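Local coordinates for protein AlkZ (Streptomyces sahachiroi, PDB 5UUJ) that is a helix-rich member of the AlkZ-like DNA glycosylase family, a group whose fold is built on helix-turn-helix-type modules, at residues Val334-Val339 and Ser368-Arg373. Numbering follows the deposited sequence.
Sequences VDQELV and SRLPVR
R373 and E337 form a salt bridge on one face of a parallel strand pair. R373 NE donates to E337 OE1 at 3.1 Å and nearly straight, 163° at the hydrogen. OE1 lies close to the guanidinium plane, at its edge. The bond does not lie in the carboxylate plane: NE comes from above it, and the two planes are turned 44° apart. A water ties the pair together. It accepts from R373 NH2 at 2.6 Å and donates to E337 OE1 and to the carbonyl O of V334. OE1 thus receives two hydrogen bonds, which probably stabilises its negative charge. The R373 chain turns about its CG-CD bond (chi3 -69°), which brings the guanidinium back over V339. There V339 CG2 packs over one guanidinium face, 3.3 Å from R373 NH2. P371 CB rests 3.9 Å from E337 OE2, and the two side chains run roughly perpendicular.

Two backbone hydrogen bonds set the parallel register of the strands. L338 N donates to P371 O at 2.8 Å, and R373 N to L338 O at 3.1 Å. L338 therefore bonds to the residues before and after V372, its parallel bridge partner. V334 and E337 are joined by two backbone hydrogen bonds that close the tight hairpin turn through D335 and Q336. L370 CD2 lies against this turn, 3.5 Å from Q336 O.

L338 and V372 share the opposite face of the sheet from V339 and R373. V372 packs on V354 and A358 of helix 351-365. L370 touches V361 and A362 of the same helix and I333 of strand 326-334, while L338 reaches W331. Strand 337-342, helix 351-365 and strand 372-374 make a beta-alpha-beta unit. Strand 337-342 pairs antiparallel with 326-334 on its other side, and 372-374 is an outermost strand of the mixed sheet.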
loop_
_atom_site.group_PDB
_atom_site.type_symbol
_atom_site.label_atom_id
_atom_site.label_comp_id
_atom_site.label_asym_id
_atom_site.label_seq_id
_atom_site.Cartn_x
_atom_site.Cartn_y
_atom_site.Cartn_z
ATOM N N VAL A 334 -19.395 13.623 7.993
ATOM C CA VAL A 334 -19.713 15.046 8.084
ATOM C C VAL A 334 -20.570 15.304 9.323
ATOM O O VAL A 334 -21.641 14.713 9.478
ATOM C CB VAL A 334 -20.460 15.541 6.823
ATOM C CG1 VAL A 334 -20.718 17.045 6.900
ATOM C CG2 VAL A 334 -19.674 15.199 5.566
ATOM N N ASP A 335 -20.089 16.183 10.201
ATOM C CA ASP A 335 -20.790 16.503 11.441
ATOM C C ASP A 335 -21.065 15.213 12.218
ATOM O O ASP A 335 -22.144 15.026 12.783
ATOM C CB ASP A 335 -22.091 17.254 11.136
ATOM C CG ASP A 335 -22.637 18.008 12.340
ATOM O OD1 ASP A 335 -21.921 18.145 13.355
ATOM O OD2 ASP A 335 -23.789 18.485 12.256
ATOM N N GLN A 336 -20.075 14.327 12.222
ATOM C CA GLN A 336 -20.175 13.028 12.883
ATOM C C GLN A 336 -21.390 12.236 12.401
ATOM O O GLN A 336 -22.029 11.514 13.170
ATOM C CB GLN A 336 -20.220 13.207 14.401
ATOM C CG GLN A 336 -18.943 13.800 14.977
ATOM C CD GLN A 336 -17.712 12.964 14.652
ATOM O OE1 GLN A 336 -16.681 13.494 14.238
ATOM N NE2 GLN A 336 -17.818 11.652 14.837
ATOM N N GLU A 337 -21.700 12.392 11.120
ATOM C CA GLU A 337 -22.688 11.564 10.450
ATOM C C GLU A 337 -22.023 10.924 9.239
ATOM O O GLU A 337 -21.197 11.554 8.579
ATOM C CB GLU A 337 -23.906 12.386 10.024
ATOM C CG GLU A 337 -24.653 13.041 11.173
ATOM C CD GLU A 337 -25.953 13.686 10.725
ATOM O OE1 GLU A 337 -25.918 14.530 9.806
ATOM O OE2 GLU A 337 -27.014 13.342 11.288
ATOM N N LEU A 338 -22.366 9.672 8.956
ATOM C CA LEU A 338 -21.819 8.992 7.790
ATOM C C LEU A 338 -22.705 9.293 6.588
ATOM O O LEU A 338 -23.806 8.759 6.462
ATOM C CB LEU A 338 -21.709 7.482 8.033
ATOM C CG LEU A 338 -20.665 6.760 7.171
ATOM C CD1 LEU A 338 -20.195 5.484 7.849
ATOM C CD2 LEU A 338 -21.204 6.452 5.779
ATOM N N VAL A 339 -22.216 10.174 5.719
ATOM C CA VAL A 339 -22.953 10.593 4.537
ATOM C C VAL A 339 -22.549 9.746 3.340
ATOM O O VAL A 339 -21.405 9.801 2.892
ATOM C CB VAL A 339 -22.708 12.083 4.221
ATOM C CG1 VAL A 339 -23.527 12.519 3.015
ATOM C CG2 VAL A 339 -23.048 12.942 5.426
ATOM N N SER A 368 -19.228 6.554 19.412
ATOM C CA SER A 368 -20.315 5.673 19.821
ATOM C C SER A 368 -21.318 5.403 18.705
ATOM O O SER A 368 -21.864 4.303 18.609
ATOM C CB SER A 368 -21.043 6.270 21.025
ATOM O OG SER A 368 -22.273 5.608 21.251
ATOM N N ARG A 369 -21.564 6.405 17.866
ATOM C CA ARG A 369 -22.593 6.293 16.840
ATOM C C ARG A 369 -22.291 7.161 15.630
ATOM O O ARG A 369 -21.719 8.245 15.751
ATOM C CB ARG A 369 -23.961 6.682 17.411
ATOM C CG ARG A 369 -25.092 5.744 17.010
ATOM C CD ARG A 369 -26.450 6.440 17.020
ATOM N NE ARG A 369 -26.637 7.306 18.184
ATOM C CZ ARG A 369 -27.012 6.887 19.389
ATOM N NH1 ARG A 369 -27.236 5.597 19.613
ATOM N NH2 ARG A 369 -27.159 7.761 20.378
ATOM N N LEU A 370 -22.686 6.666 14.462
ATOM C CA LEU A 370 -22.632 7.440 13.231
ATOM C C LEU A 370 -23.967 7.329 12.503
ATOM O O LEU A 370 -24.180 6.383 11.745
ATOM C CB LEU A 370 -21.493 6.957 12.327
ATOM C CG LEU A 370 -20.056 7.327 12.711
ATOM C CD1 LEU A 370 -19.081 6.710 11.719
ATOM C CD2 LEU A 370 -19.848 8.837 12.779
ATOM N N PRO A 371 -24.879 8.284 12.745
ATOM C CA PRO A 371 -26.130 8.308 11.981
ATOM C C PRO A 371 -25.859 8.341 10.481
ATOM O O PRO A 371 -24.877 8.950 10.053
ATOM C CB PRO A 371 -26.812 9.596 12.454
ATOM C CG PRO A 371 -26.243 9.853 13.806
ATOM C CD PRO A 371 -24.829 9.354 13.758
ATOM N N VAL A 372 -26.714 7.682 9.705
ATOM C CA VAL A 372 -26.529 7.571 8.262
ATOM C C VAL A 372 -27.445 8.522 7.499
ATOM O O VAL A 372 -28.617 8.687 7.840
ATOM C CB VAL A 372 -26.796 6.129 7.773
ATOM C CG1 VAL A 372 -26.696 6.039 6.247
ATOM C CG2 VAL A 372 -25.828 5.162 8.420
ATOM N N ARG A 373 -26.889 9.143 6.465
ATOM C CA ARG A 373 -27.668 9.883 5.482
ATOM C C ARG A 373 -27.240 9.431 4.094
ATOM O O ARG A 373 -26.054 9.463 3.766
ATOM C CB ARG A 373 -27.481 11.398 5.638
ATOM C CG ARG A 373 -28.076 11.964 6.920
ATOM C CD ARG A 373 -28.233 13.478 6.869
ATOM N NE ARG A 373 -26.949 14.183 6.880
ATOM C CZ ARG A 373 -26.390 14.779 5.826
ATOM N NH1 ARG A 373 -26.987 14.775 4.638
ATOM N NH2 ARG A 373 -25.221 15.392 5.962
HETATM O O HOH W 1 -23.906 15.567 8.235
#